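Local coordinates for protein macrolide 2'-phosphotransferase MphH (Brachybacterium faecium, PDB 5UXD) that binds the macrolide antibiotic azithromycin and probably confers resistance to macrolides by transferring phosphate from a nucleotide to their 2'-hydroxyl group, at residues G24-E29 and A38-H43; D77-D82 and I211-D216; G98-T103 and H203-D208. All coordinates share one frame; numbering follows the deposited sequence. Where two conformers were deposited one is given.

How the contacts relate
Contact 1 lies towards the periphery of the chain, in the hairpin of strands 26-29 and 35-42, while contacts 2 and 3 are nearer its middle, with centres about 10 Å apart. Contacts 2 and 3 share a sheet: strands 204-207 and 210-214 are neighbours, joined at Thr212 N to Leu205 O, and each takes a different partner on its other edge. All three rest on backbone pairing, but their additions differ. Contact 1 recruits a threonine hydroxyl and reaches bound azithromycin, contact 2 relies on small apolar groups round a single bridge, and contact 3 exploits glycines and a proline. Each mixes buried with partly exposed residues.

Contact 1 of 3, residues G24-E29 and A38-H43; sequences GTLRTE and AFARAH. With ZIT (azithromycin), chain I.
Thr25 OG1 is gripped twice: it receives the backbone N-H of Arg41 in an almost straight bond (OG1 to Arg41 N 2.8 Å, 174° at the hydrogen) and is also hydrogen-bonded to the carbonyl O of Asp22. The first torsion (72°) sets the hydroxyl between Thr25's own N and carbonyl carbon, which turns OG1 to the strand 38-42, and the two bonds hold it there. The Thr25 side chain crosses that of Arg41 at about a right angle, with CG2 4.1 Å from Arg41 CB and at the edge of the guanidinium, near its plane.

Further along, Arg27 and Phe39 form an antiparallel hydrogen-bonded pair. Arg27 N to Phe39 O and Phe39 N to Arg27 O both measure 2.9 Å. Leu26, with CG anti to its N (chi1 -156°), drapes its fork over two alanines: CD1 sits 3.9 Å from Ala40 CB, and CD2 lies 4.1 Å from Ala38 CB. Thr28 CG2 reaches the same Ala38 methyl at 3.9 Å, while its OG1 bonds to Glu30; helix 7-16 covers Leu26 through Leu7, Leu10 and Leu11.

At the far end of the strand, azithromycin packs by carbon: its C17 lies over one face of the Arg41 guanidinium, and its C20 is 3.4 Å from His43 O. Arg41 bends at chi3, and its NH1 forms a salt bridge with Asp47. The hydroxyl of Thr25 thus carries the hairpin pairing past the last backbone pair, while the contacts of Arg41 and His43 with the macrolide are consistent with van der Waals packing.

Contact 2 of 3, residues D77-D82 and I211-D216; sequences DVAVPD and ITAVLD
Ala79 and Ala213 make the tight centre of this contact, a single backbone bridge with CA atoms 4.3 Å apart. Ala79 uses both its polar backbone atoms. Its N-H goes to Thr212 O over 3.1 Å, approaching from above the carbonyl plane (39° out of it), whereas Ala79 O accepts Val214 N at 3.0 Å nearly along its C=O direction. The two methyls, Ala79 CB and Ala213 CB, meet at 4.0 Å.

Val78 adds a second close point. With chi1 at -59°, its CG1 stands beside the backbone N and comes down on Ile211 O at 3.3 Å, while CB rests on Thr212 O. Its CG2 is 4.3 Å from Val214 CG2, and Val128 of helix 119-133 packs on the same valine.

The other end has longer contacts, although Val80 and Val214 are buried. Val80 CG1 and Pro81 CD do no more than approach Val214 O, at 3.7 Å and 3.8 Å, and that oxygen is hydrogen-bonded to Trp217 NE1. Solvent partly reaches Val78, Ala79, Pro81 and Thr212. The CB of Thr212 points away from the loop, and its hydroxyl makes weak bonds to Leu205 O and Pro97 O. Thr212 and Ala213 both face Leu205, a classic beta bulge. Beyond Val214 the chain leaves the strand for Asp216, a magnesium ligand in another structure of this protein.

The arrangement, a loop between helix 59-72 and strand 85-86 docked on the outer edge of strand 210-214, is consistent with the kinase-like fold, in which the loop after the helix C equivalent joins the two lobes.

Contact 3 of 3, residues G98-T103 and H203-D208; sequences GSPGLT and HTLVED
Ser99 and Val206 exchange two backbone hydrogen bonds as an antiparallel hydrogen-bonded pair. Val206 N to Ser99 O is the shorter, at 2.7 Å; Ser99 N to Val206 O is longer, 3.2 Å, yet practically straight (178° at the hydrogen). A third, weak bond runs from Gly101 N to Thr204 O over 3.3 Å. Pro100 sits between them in the non-hydrogen-bonded pair with Leu205, where the lack of an N-H costs nothing.

CA-H...O contacts fill in between these bonds. Leu205 CA lies 3.3 Å from Ser99 O, and Pro100 CA points at Thr204 O in the same manner. Ser99 O therefore serves a true N-H and a CA-H together.

The apolar contact is that of Pro100 and Leu205, whose side chains cross obliquely, CG of the ring meeting CD2 of the leucine at 4.0 Å, with CD2 also leaning on Pro100 N. Val206 packs on backbone instead. At chi1 -70° it has CG2 between its own N and carbonyl carbon; there the methyl presses against Ser99 O at 3.2 Å and touches Gly101 CA at 4.0 Å.

Glycine packing closes the other end. Gly98, at a positive phi, brings its backbone close to Leu205 and Glu207. In one of the two conformers of Glu207, its CG is 3.7 Å from Gly98 CA.

Strand 204-207 lies between strands 99-104 and 210-214 in its sheet, while strand 110-112 pairs with the far side of 99-104. Helix 119-133 covers Thr204 and Val206 through Tyr121, and His203, a magnesium ligand in another structure of this protein, immediately precedes the strand.

Contact 1 of 3, residues G24-E29 and A38-H43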
# COMPACT_ATOMS: atom_id res chain seq x y z
N GLY A 24 25.57 9.98 16.21
CA GLY A 24 25.15 9.37 17.45
C GLY A 24 23.71 8.91 17.45
O GLY A 24 23.35 8.04 18.25
N THR A 25 22.89 9.45 16.56
CA THR A 25 21.48 9.12 16.48
C THR A 25 21.16 8.14 15.36
O THR A 25 19.99 7.79 15.19
CB THR A 25 20.64 10.39 16.26
OG1 THR A 25 20.84 10.87 14.92
CG2 THR A 25 21.04 11.47 17.24
N LEU A 26 22.16 7.69 14.60
CA LEU A 26 21.86 6.94 13.38
C LEU A 26 21.53 5.49 13.71
O LEU A 26 22.25 4.85 14.48
CB LEU A 26 23.03 7.02 12.40
CG LEU A 26 22.56 6.80 10.97
CD1 LEU A 26 23.30 7.73 10.03
CD2 LEU A 26 22.75 5.34 10.56
N ARG A 27 20.43 4.99 13.14
CA ARG A 27 20.01 3.61 13.26
C ARG A 27 19.63 3.10 11.88
O ARG A 27 19.32 3.88 10.98
CB ARG A 27 18.82 3.45 14.22
CG ARG A 27 19.13 3.84 15.66
CD ARG A 27 17.93 3.58 16.58
NE ARG A 27 18.23 2.59 17.62
CZ ARG A 27 18.56 2.89 18.87
NH1 ARG A 27 18.63 4.16 19.26
NH2 ARG A 27 18.82 1.92 19.74
N THR A 28 19.67 1.78 11.69
CA THR A 28 19.32 1.22 10.39
C THR A 28 18.30 0.10 10.56
O THR A 28 18.28 -0.61 11.57
CB THR A 28 20.54 0.67 9.63
OG1 THR A 28 21.21 -0.32 10.41
CG2 THR A 28 21.51 1.80 9.27
N GLU A 29 17.45 -0.03 9.54
CA GLU A 29 16.62 -1.21 9.32
C GLU A 29 17.17 -1.94 8.10
O GLU A 29 17.14 -1.40 6.98
CB GLU A 29 15.16 -0.82 9.10
CG GLU A 29 14.27 -1.99 8.73
CD GLU A 29 14.14 -2.98 9.87
OE1 GLU A 29 13.42 -2.68 10.84
OE2 GLU A 29 14.77 -4.06 9.78
N ALA A 38 17.77 3.98 6.80
CA ALA A 38 18.39 4.55 7.98
C ALA A 38 17.58 5.74 8.49
O ALA A 38 16.93 6.46 7.71
CB ALA A 38 19.84 5.00 7.70
N PHE A 39 17.62 5.93 9.80
CA PHE A 39 17.00 7.07 10.47
C PHE A 39 18.06 7.81 11.26
O PHE A 39 18.85 7.19 11.98
CB PHE A 39 15.90 6.62 11.44
CG PHE A 39 14.95 5.61 10.87
CD1 PHE A 39 13.84 6.01 10.15
CD2 PHE A 39 15.18 4.25 11.04
CE1 PHE A 39 12.97 5.08 9.62
CE2 PHE A 39 14.30 3.31 10.51
CZ PHE A 39 13.20 3.73 9.80
N ALA A 40 18.07 9.14 11.16
CA ALA A 40 19.00 9.93 11.96
C ALA A 40 18.43 11.32 12.17
O ALA A 40 17.54 11.76 11.44
CB ALA A 40 20.38 10.03 11.28
N ARG A 41 18.97 12.01 13.17
CA ARG A 41 18.68 13.42 13.37
C ARG A 41 19.72 14.26 12.65
O ARG A 41 20.91 13.96 12.68
CB ARG A 41 18.64 13.76 14.86
CG ARG A 41 18.00 15.10 15.17
CD ARG A 41 17.80 15.30 16.67
NE ARG A 41 17.69 14.04 17.40
CZ ARG A 41 16.55 13.49 17.78
NH1 ARG A 41 15.39 14.08 17.50
NH2 ARG A 41 16.56 12.34 18.45
N ALA A 42 19.26 15.32 11.99
CA ALA A 42 20.18 16.24 11.35
C ALA A 42 20.75 17.21 12.38
O ALA A 42 20.23 17.37 13.49
CB ALA A 42 19.50 16.99 10.21
N HIS A 43 21.86 17.87 12.01
CA HIS A 43 22.54 18.77 12.93
C HIS A 43 21.64 19.91 13.39
O HIS A 43 21.88 20.49 14.46
CB HIS A 43 23.82 19.30 12.29
CG HIS A 43 24.95 18.31 12.31
ND1 HIS A 43 26.17 18.57 11.72
CD2 HIS A 43 25.03 17.07 12.83
CE1 HIS A 43 26.96 17.52 11.89
NE2 HIS A 43 26.29 16.60 12.56
C1 ZIT I . 20.41 16.23 22.50
C2 ZIT I . 19.09 16.95 22.06
C3 ZIT I . 19.26 18.45 21.93
C4 ZIT I . 20.42 18.95 21.00
C5 ZIT I . 20.07 18.95 19.48
C6 ZIT I . 21.24 18.64 18.57
C7 ZIT I . 22.29 19.78 18.54
C8 ZIT I . 23.61 19.34 17.83
C9 ZIT I . 24.70 18.99 18.88
N10 ZIT I . 24.47 17.58 19.48
C11 ZIT I . 24.83 17.53 20.88
C12 ZIT I . 23.95 16.52 21.62
C13 ZIT I . 23.81 16.79 23.12
C14 ZIT I . 22.53 16.15 23.65
C15 ZIT I . 22.59 16.01 25.16
C16 ZIT I . 21.27 15.36 25.67
C17 ZIT I . 18.57 16.26 20.84
C18 ZIT I . 20.78 20.34 21.46
C19 ZIT I . 20.71 18.42 17.15
C20 ZIT I . 24.09 20.42 16.99
C21 ZIT I . 25.20 16.58 18.67
C22 ZIT I . 26.30 17.21 21.05
C23 ZIT I . 23.82 18.30 23.43
O1 ZIT I . 20.63 15.08 22.17
O6 ZIT I . 21.86 17.44 19.02
O12 ZIT I . 24.46 15.22 21.47
O13 ZIT I . 24.89 16.15 23.80
O14 ZIT I . 21.41 16.98 23.34
C1A ZIT I . 18.11 20.33 19.21
C2A ZIT I . 17.66 21.55 18.45
C3A ZIT I . 16.20 21.75 18.59
C4A ZIT I . 15.44 20.55 18.17
C5A ZIT I . 15.93 19.31 18.93
C6A ZIT I . 15.25 18.09 18.47
C7A ZIT I . 14.45 23.28 17.94
C8A ZIT I . 16.19 22.86 16.41
O1A ZIT I . 19.51 20.19 19.05
O2A ZIT I . 18.33 22.71 18.98
N3A ZIT I . 15.84 22.98 17.83
O5A ZIT I . 17.38 19.12 18.79
C1B ZIT I . 18.31 19.15 24.05
C2B ZIT I . 18.65 19.35 25.51
C3B ZIT I . 18.89 20.78 25.93
C4B ZIT I . 17.91 21.73 25.32
C5B ZIT I . 17.92 21.59 23.82
C6B ZIT I . 16.99 22.59 23.17
C7B ZIT I . 18.81 20.85 27.51
C8B ZIT I . 21.28 20.39 25.87
O1B ZIT I . 19.46 19.03 23.25
O3B ZIT I . 20.19 21.21 25.49
O4B ZIT I . 18.24 23.09 25.67
O5B ZIT I . 17.45 20.24 23.46

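Contact 2 of 3, residues D77-D82 and I211-D216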
# COMPACT_ATOMS: atom_id res chain seq x y z
N ASP A 77 -4.80 16.54 2.80
CA ASP A 77 -4.57 17.20 4.07
C ASP A 77 -3.59 16.42 4.94
O ASP A 77 -2.77 17.01 5.64
CB ASP A 77 -5.89 17.43 4.80
CG ASP A 77 -6.78 18.42 4.08
OD1 ASP A 77 -6.29 19.05 3.12
OD2 ASP A 77 -7.96 18.55 4.46
N VAL A 78 -3.65 15.08 4.89
CA VAL A 78 -2.67 14.30 5.64
C VAL A 78 -1.34 14.32 4.90
O VAL A 78 -1.26 14.68 3.72
CB VAL A 78 -3.15 12.86 5.89
CG1 VAL A 78 -4.46 12.86 6.67
CG2 VAL A 78 -3.31 12.11 4.58
N ALA A 79 -0.29 13.94 5.61
CA ALA A 79 1.07 14.06 5.11
C ALA A 79 1.48 12.84 4.29
O ALA A 79 1.03 11.72 4.54
CB ALA A 79 2.05 14.25 6.27
N VAL A 80 2.35 13.07 3.31
CA VAL A 80 3.05 11.99 2.61
C VAL A 80 4.53 12.35 2.59
O VAL A 80 4.90 13.51 2.80
CB VAL A 80 2.51 11.79 1.17
CG1 VAL A 80 1.03 11.39 1.18
CG2 VAL A 80 2.76 13.05 0.32
N PRO A 81 5.40 11.37 2.32
CA PRO A 81 6.84 11.68 2.28
C PRO A 81 7.19 12.79 1.31
O PRO A 81 6.63 12.89 0.21
CB PRO A 81 7.46 10.35 1.86
CG PRO A 81 6.54 9.33 2.46
CD PRO A 81 5.15 9.92 2.33
N ASP A 82 8.11 13.66 1.73
CA ASP A 82 8.57 14.81 0.97
C ASP A 82 10.03 14.57 0.61
O ASP A 82 10.93 14.91 1.37
CB ASP A 82 8.38 16.10 1.79
CG ASP A 82 8.99 17.32 1.13
OD1 ASP A 82 9.08 17.36 -0.12
OD2 ASP A 82 9.37 18.27 1.87
N ILE A 211 -5.85 9.34 11.10
CA ILE A 211 -4.74 9.22 10.17
C ILE A 211 -4.10 10.59 10.00
O ILE A 211 -4.78 11.58 9.71
CB ILE A 211 -5.22 8.67 8.82
CG1 ILE A 211 -5.77 7.25 8.99
CG2 ILE A 211 -4.09 8.69 7.79
CD1 ILE A 211 -6.44 6.73 7.71
N THR A 212 -2.79 10.65 10.19
CA THR A 212 -2.04 11.88 9.96
C THR A 212 -1.02 11.77 8.84
O THR A 212 -0.47 12.79 8.43
CB THR A 212 -1.32 12.32 11.24
OG1 THR A 212 -0.43 11.29 11.68
CG2 THR A 212 -2.34 12.62 12.35
N ALA A 213 -0.76 10.57 8.34
CA ALA A 213 0.12 10.39 7.19
C ALA A 213 -0.16 9.04 6.57
O ALA A 213 -0.57 8.10 7.26
CB ALA A 213 1.60 10.49 7.59
N VAL A 214 0.09 8.94 5.26
CA VAL A 214 -0.04 7.69 4.53
C VAL A 214 1.27 7.43 3.79
O VAL A 214 1.82 8.33 3.15
CB VAL A 214 -1.25 7.72 3.56
CG1 VAL A 214 -1.33 6.43 2.76
CG2 VAL A 214 -2.54 7.93 4.36
N LEU A 215 1.77 6.21 3.92
CA LEU A 215 3.09 5.83 3.45
C LEU A 215 3.00 4.75 2.38
O LEU A 215 1.93 4.20 2.11
CB LEU A 215 3.96 5.32 4.60
CG LEU A 215 3.79 5.99 5.97
CD1 LEU A 215 4.35 5.09 7.05
CD2 LEU A 215 4.47 7.35 5.98
N ASP A 216 4.16 4.46 1.78
CA ASP A 216 4.40 3.35 0.86
C ASP A 216 3.40 3.36 -0.30
O ASP A 216 2.50 2.54 -0.39
CB ASP A 216 4.37 2.01 1.62
CG ASP A 216 5.21 2.06 2.90
OD1 ASP A 216 6.39 2.44 2.87
OD2 ASP A 216 4.66 1.67 3.95

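Contact 3 of 3, residues G98-T103 and H203-D208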
# COMPACT_ATOMS: atom_id res chain seq x y z
N GLY A 98 3.69 11.02 13.99
CA GLY A 98 2.68 10.04 14.36
C GLY A 98 3.29 8.66 14.54
O GLY A 98 4.48 8.43 14.36
N SER A 99 2.41 7.72 14.89
CA SER A 99 2.82 6.34 15.10
C SER A 99 2.10 5.41 14.13
O SER A 99 0.93 5.63 13.80
CB SER A 99 2.53 5.91 16.55
OG SER A 99 3.28 6.69 17.46
N PRO A 100 2.78 4.37 13.65
CA PRO A 100 2.13 3.44 12.71
C PRO A 100 0.93 2.77 13.35
O PRO A 100 0.96 2.37 14.52
CB PRO A 100 3.24 2.43 12.39
CG PRO A 100 4.51 3.11 12.77
CD PRO A 100 4.17 3.97 13.94
N GLY A 101 -0.16 2.66 12.58
CA GLY A 101 -1.33 1.98 13.09
C GLY A 101 -1.14 0.50 13.32
O GLY A 101 -1.97 -0.12 14.00
N LEU A 102 -0.08 -0.07 12.77
CA LEU A 102 0.23 -1.49 12.91
C LEU A 102 1.73 -1.64 12.68
O LEU A 102 2.25 -1.17 11.67
CB LEU A 102 -0.57 -2.33 11.91
CG LEU A 102 -0.48 -3.86 11.87
CD1 LEU A 102 -1.74 -4.42 11.24
CD2 LEU A 102 0.74 -4.35 11.11
N THR A 103 2.41 -2.31 13.62
CA THR A 103 3.83 -2.58 13.49
C THR A 103 4.09 -4.09 13.55
O THR A 103 3.35 -4.84 14.20
CB THR A 103 4.64 -1.87 14.59
OG1 THR A 103 4.10 -2.18 15.88
CG2 THR A 103 4.62 -0.36 14.39
N HIS A 203 0.25 0.96 6.76
CA HIS A 203 0.68 2.02 5.85
C HIS A 203 0.12 3.38 6.23
O HIS A 203 0.09 4.30 5.40
CB HIS A 203 0.30 1.66 4.41
CG HIS A 203 1.06 0.49 3.89
ND1 HIS A 203 0.49 -0.48 3.09
CD2 HIS A 203 2.35 0.10 4.08
CE1 HIS A 203 1.39 -1.39 2.80
NE2 HIS A 203 2.53 -1.07 3.39
N THR A 204 -0.36 3.52 7.46
CA THR A 204 -0.79 4.81 7.97
C THR A 204 0.04 5.18 9.19
O THR A 204 0.69 4.34 9.82
CB THR A 204 -2.29 4.81 8.33
OG1 THR A 204 -2.50 3.98 9.48
CG2 THR A 204 -3.14 4.28 7.17
N LEU A 205 0.06 6.47 9.49
CA LEU A 205 0.46 6.91 10.82
C LEU A 205 -0.75 7.56 11.46
O LEU A 205 -1.53 8.25 10.79
CB LEU A 205 1.64 7.88 10.79
CG LEU A 205 2.84 7.46 9.94
CD1 LEU A 205 3.87 8.57 9.86
CD2 LEU A 205 3.46 6.19 10.49
N VAL A 206 -0.89 7.31 12.76
CA VAL A 206 -2.09 7.73 13.47
C VAL A 206 -1.70 8.59 14.66
O VAL A 206 -0.64 8.43 15.27
CB VAL A 206 -2.95 6.53 13.94
CG1 VAL A 206 -3.61 5.84 12.74
CG2 VAL A 206 -2.13 5.56 14.76
N GLU A 207 -2.58 9.54 14.95
CA GLU A 207 -2.51 10.35 16.16
C GLU A 207 -3.93 10.51 16.69
O GLU A 207 -4.80 11.00 15.96
CB GLU A 207 -1.88 11.72 15.88
CG GLU A 207 -0.41 11.66 15.44
CD GLU A 207 0.26 13.03 15.41
OE1 GLU A 207 -0.46 14.05 15.41
OE2 GLU A 207 1.51 13.09 15.38
N ASP A 208 -4.17 10.07 17.93
CA ASP A 208 -5.50 10.10 18.52
C ASP A 208 -6.52 9.38 17.64
O ASP A 208 -7.64 9.85 17.43
CB ASP A 208 -5.95 11.53 18.81
CG ASP A 208 -5.15 12.18 19.93
OD1 ASP A 208 -4.58 11.43 20.76
OD2 ASP A 208 -5.09 13.42 19.99